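Long-range contacts in glutathione s-transferase S2 (Nilaparvata lugens, PDB 5H5L), which probably conjugates glutathione to electrophilic substrates as a sigma-class glutathione transferase, and acts as a glutathione-requiring prostaglandin D synthase: residues Gly15-Trp20 against Ile157-Phe162; Leu22-Val27 against Lys73-Ala78; Thr90-Phe95 against Asp153-Ser158; Gly142-Gly147 against Lys178-Lys183. All coordinates share one frame; numbering follows the deposited sequence.

Contact 1. Residues Gly15-Trp20 against Ile157-Phe162; sequences GEPIRW and ISILEF
Ser158 CB sits over one face of the Trp20 indole. The carbon lies 3.6 Å from the centroid of the Trp20 six-membered ring and 11° off the ring normal, a CH-pi contact. The edge of the same ring meets two further residues of 157-162. Trp20 CZ3 touches Ile157 CG2 at 4.0 Å, and Trp20 CZ2 lies 3.5 Å from Glu161 OE1. The Glu161 carboxylate is turned steeply to the indole plane. On the other flank Pro17 CD packs at 3.4 Å against Ser158 OG, and Pro17 CG meets Ile159 CD1 at 4.1 Å.

With chi1 at 69°, the Ser158 hydroxyl sits between its own backbone N and carbonyl carbon. There it can bond back to the carbonyl of Ile154 or of Tyr155, and its CB is left to the indole. The indole is steadied by a bond from Trp20 NE1 to Glu16 OE2 of 2.8 Å, bent to 135°. Glu16 OE1 takes Arg19 NH1 in a salt bridge of 3.0 Å. Arg197 bridges the carboxylates of Glu16 and Glu161, which probably eases the repulsion between them, and Trp193 also bonds to Glu16.

Helix 15-25 thus joins the thioredoxin-like domain to helix 151-164 of the helical domain. Its other side packs on strand 4-9, while helix 175-185 touches Trp20 and Ile157.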
loop_
_atom_site.group_PDB
_atom_site.type_symbol
_atom_site.label_atom_id
_atom_site.label_comp_id
_atom_site.label_asym_id
_atom_site.label_seq_id
_atom_site.Cartn_x
_atom_site.Cartn_y
_atom_site.Cartn_z
ATOM N N GLY B 15 12.353 -5.380 6.231
ATOM C CA GLY B 15 13.212 -6.193 5.401
ATOM C C GLY B 15 12.820 -7.657 5.417
ATOM O O GLY B 15 13.004 -8.364 4.429
ATOM N N GLU B 16 12.252 -8.133 6.533
ATOM C CA GLU B 16 12.081 -9.576 6.720
ATOM C C GLU B 16 11.123 -10.202 5.726
ATOM O O GLU B 16 11.427 -11.300 5.224
ATOM C CB GLU B 16 11.606 -9.848 8.155
ATOM C CG GLU B 16 11.868 -11.272 8.653
ATOM C CD GLU B 16 13.353 -11.584 8.813
ATOM O OE1 GLU B 16 14.150 -10.617 8.805
ATOM O OE2 GLU B 16 13.716 -12.784 8.941
ATOM N N PRO B 17 9.999 -9.584 5.375
ATOM C CA PRO B 17 9.173 -10.179 4.330
ATOM C C PRO B 17 9.938 -10.422 3.053
ATOM O O PRO B 17 9.731 -11.452 2.401
ATOM C CB PRO B 17 8.035 -9.167 4.159
ATOM C CG PRO B 17 8.369 -8.024 4.942
ATOM C CD PRO B 17 9.377 -8.379 5.946
ATOM N N ILE B 18 10.860 -9.527 2.687
ATOM C CA ILE B 18 11.617 -9.751 1.462
ATOM C C ILE B 18 12.632 -10.873 1.657
ATOM O O ILE B 18 12.796 -11.744 0.793
ATOM C CB ILE B 18 12.287 -8.437 1.022
ATOM C CG1 ILE B 18 11.228 -7.368 0.709
ATOM C CG2 ILE B 18 13.138 -8.674 -0.216
ATOM C CD1 ILE B 18 11.748 -5.971 0.674
ATOM N N ARG B 19 13.308 -10.893 2.810
ATOM C CA ARG B 19 14.224 -12.001 3.092
ATOM C C ARG B 19 13.496 -13.341 3.076
ATOM O O ARG B 19 13.995 -14.327 2.509
ATOM C CB ARG B 19 14.916 -11.780 4.442
ATOM C CG ARG B 19 15.812 -10.539 4.530
ATOM C CD ARG B 19 16.183 -10.212 5.979
ATOM N NE ARG B 19 16.979 -8.997 6.145
ATOM C CZ ARG B 19 16.776 -8.083 7.083
ATOM N NH1 ARG B 19 15.783 -8.211 7.958
ATOM N NH2 ARG B 19 17.557 -7.013 7.143
ATOM N N TRP B 20 12.309 -13.408 3.693
ATOM C CA TRP B 20 11.573 -14.667 3.679
ATOM C C TRP B 20 11.171 -15.053 2.272
ATOM O O TRP B 20 11.234 -16.228 1.911
ATOM C CB TRP B 20 10.315 -14.614 4.560
ATOM C CG TRP B 20 10.582 -14.602 6.045
ATOM C CD1 TRP B 20 11.753 -14.292 6.659
ATOM C CD2 TRP B 20 9.647 -14.913 7.101
ATOM N NE1 TRP B 20 11.613 -14.381 8.028
ATOM C CE2 TRP B 20 10.329 -14.756 8.318
ATOM C CE3 TRP B 20 8.302 -15.287 7.127
ATOM C CZ2 TRP B 20 9.727 -14.962 9.537
ATOM C CZ3 TRP B 20 7.701 -15.496 8.351
ATOM C CH2 TRP B 20 8.420 -15.352 9.535
ATOM N N ILE B 157 2.870 -12.669 8.432
ATOM C CA ILE B 157 3.512 -13.392 9.545
ATOM C C ILE B 157 4.900 -12.850 9.846
ATOM O O ILE B 157 5.285 -12.707 11.013
ATOM C CB ILE B 157 3.553 -14.907 9.235
ATOM C CG1 ILE B 157 2.162 -15.496 9.135
ATOM C CG2 ILE B 157 4.279 -15.659 10.346
ATOM C CD1 ILE B 157 1.270 -15.135 10.314
ATOM N N SER B 158 5.677 -12.503 8.813
ATOM C CA SER B 158 7.011 -11.981 9.089
ATOM C C SER B 158 6.929 -10.690 9.878
ATOM O O SER B 158 7.727 -10.468 10.794
ATOM C CB SER B 158 7.792 -11.785 7.784
ATOM O OG SER B 158 7.228 -10.724 7.041
ATOM N N ILE B 159 5.942 -9.831 9.566
ATOM C CA ILE B 159 5.812 -8.575 10.284
ATOM C C ILE B 159 5.166 -8.791 11.654
ATOM O O ILE B 159 5.564 -8.155 12.633
ATOM C CB ILE B 159 5.051 -7.560 9.404
ATOM C CG1 ILE B 159 5.968 -7.166 8.222
ATOM C CG2 ILE B 159 4.637 -6.342 10.185
ATOM C CD1 ILE B 159 5.348 -6.289 7.189
ATOM N N LEU B 160 4.187 -9.691 11.772
ATOM C CA LEU B 160 3.615 -9.976 13.095
ATOM C C LEU B 160 4.670 -10.520 14.059
ATOM O O LEU B 160 4.646 -10.219 15.259
ATOM C CB LEU B 160 2.463 -10.967 12.984
ATOM C CG LEU B 160 1.157 -10.444 12.415
ATOM C CD1 LEU B 160 0.105 -11.500 12.510
ATOM C CD2 LEU B 160 0.680 -9.182 13.114
ATOM N N GLU B 161 5.595 -11.329 13.551
ATOM C CA GLU B 161 6.688 -11.832 14.374
ATOM C C GLU B 161 7.456 -10.680 15.003
ATOM O O GLU B 161 7.799 -10.712 16.186
ATOM C CB GLU B 161 7.591 -12.711 13.507
ATOM C CG GLU B 161 8.990 -12.914 14.027
ATOM C CD GLU B 161 9.748 -13.887 13.165
ATOM O OE1 GLU B 161 10.709 -13.467 12.490
ATOM O OE2 GLU B 161 9.344 -15.068 13.131
ATOM N N PHE B 162 7.692 -9.627 14.237
ATOM C CA PHE B 162 8.320 -8.453 14.801
ATOM C C PHE B 162 7.504 -7.898 15.958
ATOM O O PHE B 162 8.061 -7.472 16.969
ATOM C CB PHE B 162 8.505 -7.400 13.712
ATOM C CG PHE B 162 9.272 -6.192 14.155
ATOM C CD1 PHE B 162 10.651 -6.183 14.086
ATOM C CD2 PHE B 162 8.616 -5.062 14.637
ATOM C CE1 PHE B 162 11.375 -5.062 14.486
ATOM C CE2 PHE B 162 9.329 -3.948 15.039
ATOM C CZ PHE B 162 10.715 -3.950 14.958
#

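Contact 2. Residues Leu22-Val27 against Lys73-Ala78; sequences LSYLDV and KKAGLA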
loop_
_atom_site.group_PDB
_atom_site.type_symbol
_atom_site.label_atom_id
_atom_site.label_comp_id
_atom_site.label_asym_id
_atom_site.label_seq_id
_atom_site.Cartn_x
_atom_site.Cartn_y
_atom_site.Cartn_z
ATOM N N LEU B 22 12.636 -14.265 -0.564
ATOM C CA LEU B 22 13.815 -14.698 -1.317
ATOM C C LEU B 22 14.268 -16.076 -0.844
ATOM O O LEU B 22 14.659 -16.921 -1.661
ATOM C CB LEU B 22 14.930 -13.673 -1.162
ATOM C CG LEU B 22 14.712 -12.324 -1.869
ATOM C CD1 LEU B 22 15.728 -11.367 -1.395
ATOM C CD2 LEU B 22 14.841 -12.507 -3.361
ATOM N N SER B 23 14.128 -16.342 0.457
ATOM C CA SER B 23 14.437 -17.672 0.993
ATOM C C SER B 23 13.469 -18.697 0.449
ATOM O O SER B 23 13.878 -19.742 -0.069
ATOM C CB SER B 23 14.392 -17.638 2.512
ATOM O OG SER B 23 15.415 -16.805 2.991
ATOM N N TYR B 24 12.172 -18.389 0.490
ATOM C CA TYR B 24 11.211 -19.297 -0.115
ATOM C C TYR B 24 11.531 -19.545 -1.578
ATOM O O TYR B 24 11.312 -20.645 -2.091
ATOM C CB TYR B 24 9.801 -18.756 0.000
ATOM C CG TYR B 24 8.756 -19.729 -0.456
ATOM C CD1 TYR B 24 8.184 -20.630 0.428
ATOM C CD2 TYR B 24 8.305 -19.729 -1.740
ATOM C CE1 TYR B 24 7.186 -21.500 0.019
ATOM C CE2 TYR B 24 7.307 -20.593 -2.154
ATOM C CZ TYR B 24 6.762 -21.489 -1.268
ATOM O OH TYR B 24 5.764 -22.346 -1.693
ATOM N N LEU B 25 11.979 -18.512 -2.289
ATOM C CA LEU B 25 12.318 -18.663 -3.708
ATOM C C LEU B 25 13.565 -19.517 -3.919
ATOM O O LEU B 25 13.800 -19.990 -5.038
ATOM C CB LEU B 25 12.572 -17.296 -4.342
ATOM C CG LEU B 25 11.435 -16.557 -5.024
ATOM C CD1 LEU B 25 11.975 -15.212 -5.513
ATOM C CD2 LEU B 25 10.888 -17.363 -6.209
ATOM N N ASP B 26 14.363 -19.678 -2.875
ATOM C CA ASP B 26 15.588 -20.458 -2.901
ATOM C C ASP B 26 16.601 -19.858 -3.873
ATOM O O ASP B 26 17.239 -20.576 -4.637
ATOM C CB ASP B 26 15.290 -21.917 -3.254
ATOM C CG ASP B 26 16.354 -22.874 -2.728
ATOM O OD1 ASP B 26 17.000 -22.534 -1.714
ATOM O OD2 ASP B 26 16.550 -23.948 -3.350
ATOM N N VAL B 27 16.737 -18.533 -3.853
ATOM C CA VAL B 27 17.750 -17.853 -4.665
ATOM C C VAL B 27 18.772 -17.233 -3.732
ATOM O O VAL B 27 18.420 -16.785 -2.638
ATOM C CB VAL B 27 17.146 -16.787 -5.596
ATOM C CG1 VAL B 27 16.255 -17.448 -6.609
ATOM C CG2 VAL B 27 16.383 -15.729 -4.793
ATOM N N LYS B 73 4.827 -13.531 -7.143
ATOM C CA LYS B 73 4.568 -14.004 -8.500
ATOM C C LYS B 73 5.662 -14.962 -8.934
ATOM O O LYS B 73 5.384 -16.015 -9.500
ATOM C CB LYS B 73 4.523 -12.860 -9.516
ATOM C CG LYS B 73 3.337 -11.924 -9.458
ATOM C CD LYS B 73 2.123 -12.571 -10.049
ATOM C CE LYS B 73 0.901 -11.658 -9.872
ATOM N NZ LYS B 73 -0.363 -12.352 -10.292
ATOM N N LYS B 74 6.920 -14.589 -8.697
ATOM C CA LYS B 74 8.020 -15.461 -9.080
ATOM C C LYS B 74 7.947 -16.787 -8.350
ATOM O O LYS B 74 8.368 -17.810 -8.899
ATOM C CB LYS B 74 9.370 -14.796 -8.805
ATOM C CG LYS B 74 9.629 -13.549 -9.663
ATOM C CD LYS B 74 11.063 -13.284 -9.994
ATOM C CE LYS B 74 11.310 -13.576 -11.470
ATOM N NZ LYS B 74 10.890 -12.453 -12.364
ATOM N N ALA B 75 7.396 -16.796 -7.135
ATOM C CA ALA B 75 7.371 -17.984 -6.280
ATOM C C ALA B 75 6.160 -18.861 -6.514
ATOM O O ALA B 75 6.055 -19.919 -5.894
ATOM C CB ALA B 75 7.416 -17.586 -4.810
ATOM N N GLY B 76 5.238 -18.450 -7.370
ATOM C CA GLY B 76 3.964 -19.139 -7.465
ATOM C C GLY B 76 3.064 -18.992 -6.257
ATOM O O GLY B 76 2.249 -19.886 -5.985
ATOM N N LEU B 77 3.204 -17.903 -5.510
ATOM C CA LEU B 77 2.384 -17.625 -4.336
ATOM C C LEU B 77 1.500 -16.400 -4.521
ATOM O O LEU B 77 1.308 -15.613 -3.587
ATOM C CB LEU B 77 3.278 -17.436 -3.122
ATOM C CG LEU B 77 4.129 -18.632 -2.702
ATOM C CD1 LEU B 77 4.829 -18.234 -1.441
ATOM C CD2 LEU B 77 3.306 -19.907 -2.481
ATOM N N ALA B 78 0.979 -16.212 -5.732
ATOM C CA ALA B 78 0.019 -15.145 -6.005
ATOM C C ALA B 78 -1.297 -15.747 -6.474
ATOM O O ALA B 78 -1.531 -16.939 -6.270
ATOM C CB ALA B 78 0.560 -14.157 -7.046
#
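Tyr24 and Leu77 reach toward each other from opposite directions, and the leucine ends over one face of the phenol ring. Leu77 CD1 stands 3.8 Å from the Tyr24 ring centroid and 23° off the normal. It is displaced toward the rim, so its shortest approach is 3.5 Å to Tyr24 CE2. The second methyl, Leu77 CD2, lies beside the phenol oxygen, 3.6 Å from Tyr24 OH. Ala75 approaches the ring differently. Its CB is at the edge, near the ring plane, 3.8 Å from Tyr24 CD2. Tyr24 CG lies opposite its backbone N (chi1 -173°), which carries the ring across to the other segment.

Leu25 completes the contact with one branch. Its CD2 lies 3.6 Å from Ala75 CA and 4.0 Å from Lys74 CB. Leu25 CD2 is also 3.7 Å from Ala75 CB, and the Ala75 methyl sits between this branch and the Tyr24 edge.

Two helix ends meet here, those of helix 15-25 and helix 64-75 of the thioredoxin-like domain. Each closes in a Schellman motif, with Asp26 and Gly76 taking the positive phi. The turn at Gly76 (phi 68°) leads the chain on to Leu77, whose side chain then comes back over the tyrosine.

Lys189 makes a cation-pi contact with Tyr24, which brings helix 188-196 to this place. Leu77 is tied by its backbone to Trp151, at the start of helix 151-164. The Lys74 chain bends away from Leu25, and its amine forms a salt bridge with Glu82 of the second subunit.

Contact 3. Residues Thr90-Phe95 against Asp153-Ser158; sequences TMIDTF and DIYFIS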
loop_
_atom_site.group_PDB
_atom_site.type_symbol
_atom_site.label_atom_id
_atom_site.label_comp_id
_atom_site.label_asym_id
_atom_site.label_seq_id
_atom_site.Cartn_x
_atom_site.Cartn_y
_atom_site.Cartn_z
ATOM N N THR B 90 -6.059 -6.801 -1.134
ATOM C CA THR B 90 -6.913 -6.051 -0.213
ATOM C C THR B 90 -6.564 -6.353 1.243
ATOM O O THR B 90 -6.519 -5.437 2.071
ATOM C CB THR B 90 -8.408 -6.309 -0.484
ATOM O OG1 THR B 90 -9.174 -5.405 0.322
ATOM C CG2 THR B 90 -8.805 -7.683 -0.126
ATOM N N MET B 91 -6.282 -7.612 1.569
ATOM C CA MET B 91 -5.921 -7.965 2.940
ATOM C C MET B 91 -4.591 -7.351 3.363
ATOM O O MET B 91 -4.440 -6.879 4.507
ATOM C CB MET B 91 -5.861 -9.487 3.095
ATOM C CG MET B 91 -7.227 -10.188 3.026
ATOM S SD MET B 91 -8.489 -9.466 4.102
ATOM C CE MET B 91 -7.720 -9.832 5.644
ATOM N N ILE B 92 -3.612 -7.309 2.467
ATOM C CA ILE B 92 -2.330 -6.737 2.871
ATOM C C ILE B 92 -2.415 -5.220 2.984
ATOM O O ILE B 92 -1.760 -4.620 3.845
ATOM C CB ILE B 92 -1.218 -7.191 1.900
ATOM C CG1 ILE B 92 -0.971 -8.698 2.090
ATOM C CG2 ILE B 92 0.033 -6.396 2.116
ATOM C CD1 ILE B 92 -0.563 -9.086 3.522
ATOM N N ASP B 93 -3.184 -4.563 2.109
ATOM C CA ASP B 93 -3.342 -3.131 2.254
ATOM C C ASP B 93 -4.049 -2.815 3.576
ATOM O O ASP B 93 -3.709 -1.851 4.259
ATOM C CB ASP B 93 -4.120 -2.542 1.073
ATOM C CG ASP B 93 -3.215 -2.246 -0.171
ATOM O OD1 ASP B 93 -2.005 -2.494 -0.141
ATOM O OD2 ASP B 93 -3.742 -1.737 -1.179
ATOM N N THR B 94 -5.011 -3.646 3.964
ATOM C CA THR B 94 -5.674 -3.459 5.243
ATOM C C THR B 94 -4.702 -3.686 6.393
ATOM O O THR B 94 -4.679 -2.910 7.351
ATOM C CB THR B 94 -6.884 -4.389 5.311
ATOM O OG1 THR B 94 -7.827 -3.923 4.337
ATOM C CG2 THR B 94 -7.534 -4.367 6.676
ATOM N N PHE B 95 -3.890 -4.741 6.315
ATOM C CA PHE B 95 -2.844 -4.960 7.305
ATOM C C PHE B 95 -1.916 -3.750 7.380
ATOM O O PHE B 95 -1.485 -3.344 8.464
ATOM C CB PHE B 95 -2.050 -6.218 6.954
ATOM C CG PHE B 95 -0.929 -6.507 7.881
ATOM C CD1 PHE B 95 -1.167 -6.776 9.206
ATOM C CD2 PHE B 95 0.373 -6.555 7.416
ATOM C CE1 PHE B 95 -0.140 -7.053 10.047
ATOM C CE2 PHE B 95 1.432 -6.838 8.274
ATOM C CZ PHE B 95 1.183 -7.095 9.573
ATOM N N ASP B 153 0.434 -14.120 3.098
ATOM C CA ASP B 153 0.663 -14.832 4.363
ATOM C C ASP B 153 2.082 -14.606 4.871
ATOM O O ASP B 153 2.313 -14.389 6.068
ATOM C CB ASP B 153 0.411 -16.335 4.169
ATOM C CG ASP B 153 -0.999 -16.645 3.708
ATOM O OD1 ASP B 153 -1.954 -16.172 4.362
ATOM O OD2 ASP B 153 -1.155 -17.324 2.662
ATOM N N ILE B 154 3.050 -14.657 3.974
ATOM C CA ILE B 154 4.436 -14.502 4.362
ATOM C C ILE B 154 4.720 -13.087 4.822
ATOM O O ILE B 154 5.402 -12.881 5.820
ATOM C CB ILE B 154 5.299 -14.963 3.181
ATOM C CG1 ILE B 154 5.124 -16.494 3.059
ATOM C CG2 ILE B 154 6.754 -14.621 3.396
ATOM C CD1 ILE B 154 5.716 -17.096 1.815
ATOM N N TYR B 155 4.174 -12.094 4.129
ATOM C CA TYR B 155 4.344 -10.714 4.557
ATOM C C TYR B 155 3.720 -10.499 5.932
ATOM O O TYR B 155 4.337 -9.921 6.827
ATOM C CB TYR B 155 3.711 -9.814 3.492
ATOM C CG TYR B 155 3.953 -8.338 3.629
ATOM C CD1 TYR B 155 4.988 -7.723 2.928
ATOM C CD2 TYR B 155 3.113 -7.540 4.401
ATOM C CE1 TYR B 155 5.196 -6.355 3.006
ATOM C CE2 TYR B 155 3.324 -6.180 4.493
ATOM C CZ TYR B 155 4.377 -5.599 3.782
ATOM O OH TYR B 155 4.586 -4.250 3.879
ATOM N N PHE B 156 2.495 -10.984 6.106
ATOM C CA PHE B 156 1.730 -10.806 7.345
ATOM C C PHE B 156 2.472 -11.409 8.546
ATOM O O PHE B 156 2.720 -10.727 9.557
ATOM C CB PHE B 156 0.365 -11.451 7.091
ATOM C CG PHE B 156 -0.617 -11.424 8.236
ATOM C CD1 PHE B 156 -1.110 -10.239 8.744
ATOM C CD2 PHE B 156 -1.148 -12.607 8.708
ATOM C CE1 PHE B 156 -2.077 -10.256 9.777
ATOM C CE2 PHE B 156 -2.099 -12.608 9.699
ATOM C CZ PHE B 156 -2.555 -11.450 10.227
ATOM N N ILE B 157 2.870 -12.669 8.432
ATOM C CA ILE B 157 3.512 -13.392 9.545
ATOM C C ILE B 157 4.900 -12.850 9.846
ATOM O O ILE B 157 5.285 -12.707 11.013
ATOM C CB ILE B 157 3.553 -14.907 9.235
ATOM C CG1 ILE B 157 2.162 -15.496 9.135
ATOM C CG2 ILE B 157 4.279 -15.659 10.346
ATOM C CD1 ILE B 157 1.270 -15.135 10.314
ATOM N N SER B 158 5.677 -12.503 8.813
ATOM C CA SER B 158 7.011 -11.981 9.089
ATOM C C SER B 158 6.929 -10.690 9.878
ATOM O O SER B 158 7.727 -10.468 10.794
ATOM C CB SER B 158 7.792 -11.785 7.784
ATOM O OG SER B 158 7.228 -10.724 7.041
#
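Phe95 and Phe156 form the tight part of this contact as an edge-to-face, T-shaped pair. The edge of Phe156 points at the face of Phe95, with centroids 5.0 Å apart and planes at 79°. The closest atoms are Phe95 CD1 and Phe156 CD1, at 3.5 Å. Each phenylalanine extends opposite its backbone N (chi1 178° in Phe95), and both rings point between the helices.

The remaining contacts are looser. Phe95 CD2 meets Tyr155 CE2 at 4.2 Å, edge against edge. Ile92 offers two methyls: CG2 lies 4.0 Å from Tyr155 CD2, while CD1 is 4.4 Å from Phe156 CB. The axes of the short segments stay 10.4 Å apart at an angle of 19°, so large side chains span the gap between nearly parallel helices. All four touching residues are buried, and the looser side is still protein interior. The outward flank of 90-95 meets the second subunit instead: Thr90 bonds to Cys62 of that subunit and Thr94 to its Gln63.

Leu144 touches both Ile92 and Phe156, and Phe133 of helix 111-139 lies against Phe95. The polar end of Tyr155 points beyond the apolar cluster. Its OH bonds to Ser64 and Arg99, both of which line the glutathione pocket. The arrangement belongs to the all-helical C-terminal domain of a glutathione transferase, where helices 82-106 and 151-164 pack side by side in the core, and the latter carries Tyr155 to the edge of the glutathione site.

Contact 4. Residues Gly142-Gly147 against Lys178-Lys183; sequences GYLANG and KALNDK
Leu180, Lys183 and Tyr143 bury the most surface here. Lys183 crosses the Tyr143 side chain at about a right angle and brings its amine over one face of the ring. Lys183 NZ lies 4.2 Å from the Tyr143 ring centroid and 27° off the normal, a cation-pi contact. The methylenes take part as well, with Lys183 CD 3.5 Å from Tyr143 OH. A bend at chi3 (52°) turns the end of the lysine in toward the loop, and NZ also makes a weak hydrogen bond of 3.4 Å to Gly142 O.

Leu180 meets the loop with both methyl branches. Its CD1 touches Gly142 O at 3.6 Å and Tyr143 CD1 at 3.9 Å. Its CD2 faces Leu144 CG, 4.4 Å away. The backbone of Gly142 has a positive phi of 86°, and its carbonyl meets both Leu180 and Lys183.

Leu180 also packs on Ile137 of helix 111-139. Asp153 accepts a bond from the backbone N of Leu144. In this way helix 175-185 closes over the loop that links helix 111-139 to helix 151-164, at the periphery of the helical C-terminal domain of the glutathione transferase fold.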
loop_
_atom_site.group_PDB
_atom_site.type_symbol
_atom_site.label_atom_id
_atom_site.label_comp_id
_atom_site.label_asym_id
_atom_site.label_seq_id
_atom_site.Cartn_x
_atom_site.Cartn_y
_atom_site.Cartn_z
ATOM N N GLY B 142 -7.856 -21.218 6.401
ATOM C CA GLY B 142 -6.635 -21.168 7.159
ATOM C C GLY B 142 -5.552 -20.303 6.547
ATOM O O GLY B 142 -4.378 -20.446 6.913
ATOM N N TYR B 143 -5.901 -19.436 5.597
ATOM C CA TYR B 143 -4.956 -18.516 4.960
ATOM C C TYR B 143 -5.586 -17.136 4.884
ATOM O O TYR B 143 -6.786 -16.962 5.128
ATOM C CB TYR B 143 -4.572 -19.004 3.562
ATOM C CG TYR B 143 -3.849 -20.307 3.585
ATOM C CD1 TYR B 143 -2.493 -20.339 3.858
ATOM C CD2 TYR B 143 -4.519 -21.517 3.357
ATOM C CE1 TYR B 143 -1.798 -21.531 3.886
ATOM C CE2 TYR B 143 -3.831 -22.727 3.394
ATOM C CZ TYR B 143 -2.462 -22.713 3.659
ATOM O OH TYR B 143 -1.712 -23.851 3.710
ATOM N N LEU B 144 -4.761 -16.139 4.541
ATOM C CA LEU B 144 -5.273 -14.794 4.356
ATOM C C LEU B 144 -6.219 -14.719 3.179
ATOM O O LEU B 144 -7.171 -13.934 3.215
ATOM C CB LEU B 144 -4.143 -13.783 4.149
ATOM C CG LEU B 144 -3.478 -13.120 5.340
ATOM C CD1 LEU B 144 -2.511 -12.059 4.770
ATOM C CD2 LEU B 144 -4.454 -12.501 6.361
ATOM N N ALA B 145 -5.999 -15.524 2.139
ATOM C CA ALA B 145 -6.770 -15.342 0.927
ATOM C C ALA B 145 -6.858 -16.631 0.131
ATOM O O ALA B 145 -5.888 -17.390 0.065
ATOM C CB ALA B 145 -6.147 -14.264 0.050
ATOM N N ASN B 146 -8.034 -16.855 -0.475
ATOM C CA ASN B 146 -8.244 -17.859 -1.523
ATOM C C ASN B 146 -8.019 -19.298 -1.038
ATOM O O ASN B 146 -7.810 -20.212 -1.844
ATOM C CB ASN B 146 -7.345 -17.599 -2.732
ATOM C CG ASN B 146 -7.473 -16.188 -3.283
ATOM O OD1 ASN B 146 -8.573 -15.707 -3.565
ATOM N ND2 ASN B 146 -6.334 -15.533 -3.475
ATOM N N GLY B 147 -8.031 -19.539 0.264
ATOM C CA GLY B 147 -7.811 -20.887 0.744
ATOM C C GLY B 147 -6.474 -21.481 0.382
ATOM O O GLY B 147 -6.345 -22.699 0.361
ATOM N N LYS B 178 -2.598 -17.402 14.916
ATOM C CA LYS B 178 -1.479 -18.176 15.453
ATOM C C LYS B 178 -1.252 -19.465 14.661
ATOM O O LYS B 178 -0.104 -19.892 14.474
ATOM C CB LYS B 178 -1.732 -18.481 16.929
ATOM C CG LYS B 178 -0.689 -19.371 17.580
ATOM C CD LYS B 178 0.642 -18.662 17.696
ATOM C CE LYS B 178 1.682 -19.572 18.344
ATOM N NZ LYS B 178 3.044 -18.988 18.264
ATOM N N ALA B 179 -2.337 -20.102 14.208
ATOM C CA ALA B 179 -2.245 -21.282 13.342
ATOM C C ALA B 179 -1.578 -20.968 11.990
ATOM O O ALA B 179 -0.809 -21.779 11.462
ATOM C CB ALA B 179 -3.636 -21.819 13.092
ATOM N N LEU B 180 -1.921 -19.832 11.372
ATOM C CA LEU B 180 -1.207 -19.436 10.150
ATOM C C LEU B 180 0.254 -19.138 10.453
ATOM O O LEU B 180 1.149 -19.491 9.677
ATOM C CB LEU B 180 -1.898 -18.225 9.550
ATOM C CG LEU B 180 -1.333 -17.621 8.267
ATOM C CD1 LEU B 180 -1.323 -18.647 7.126
ATOM C CD2 LEU B 180 -2.126 -16.388 7.948
ATOM N N ASN B 181 0.511 -18.499 11.593
ATOM C CA ASN B 181 1.880 -18.204 11.984
ATOM C C ASN B 181 2.712 -19.464 12.046
ATOM O O ASN B 181 3.843 -19.502 11.538
ATOM C CB ASN B 181 1.926 -17.519 13.342
ATOM C CG ASN B 181 3.340 -17.433 13.876
ATOM O OD1 ASN B 181 4.028 -16.425 13.679
ATOM N ND2 ASN B 181 3.813 -18.517 14.498
ATOM N N ASP B 182 2.192 -20.497 12.718
ATOM C CA ASP B 182 2.978 -21.717 12.898
ATOM C C ASP B 182 3.213 -22.407 11.568
ATOM O O ASP B 182 4.281 -22.977 11.337
ATOM C CB ASP B 182 2.272 -22.665 13.868
ATOM C CG ASP B 182 2.102 -22.057 15.250
ATOM O OD1 ASP B 182 2.837 -21.093 15.593
ATOM O OD2 ASP B 182 1.230 -22.539 16.000
ATOM N N LYS B 183 2.237 -22.332 10.677
ATOM C CA LYS B 183 2.353 -22.938 9.353
ATOM C C LYS B 183 3.425 -22.245 8.513
ATOM O O LYS B 183 4.216 -22.903 7.834
ATOM C CB LYS B 183 0.980 -22.874 8.694
ATOM C CG LYS B 183 0.870 -23.318 7.295
ATOM C CD LYS B 183 -0.543 -23.835 7.013
ATOM C CE LYS B 183 -1.656 -22.873 7.420
ATOM N NZ LYS B 183 -3.018 -23.519 7.366
#

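In the fold
Helix 151-164 is the hub of contacts 1 and 3, which share Ile157 and Ser158 and have centres about 10 Å apart. Of the four contacts, contact 1 is the one whose two segments come from different domains. Contacts 1 and 2 both use helix 15-25, and their centres are about 14 Å apart. Contacts 3 and 4 lie in the helical domain, centres about 11 Å apart, and touch where Ile157 packs on Asn181. Along the chain, contact 2 nests inside the loop closed by contact 1 and precedes contact 3, while contact 4 crosses both 1 and 3. Contact 1 joins the domains and contact 3 lies near the glutathione site; contacts 2 and 4 are further out.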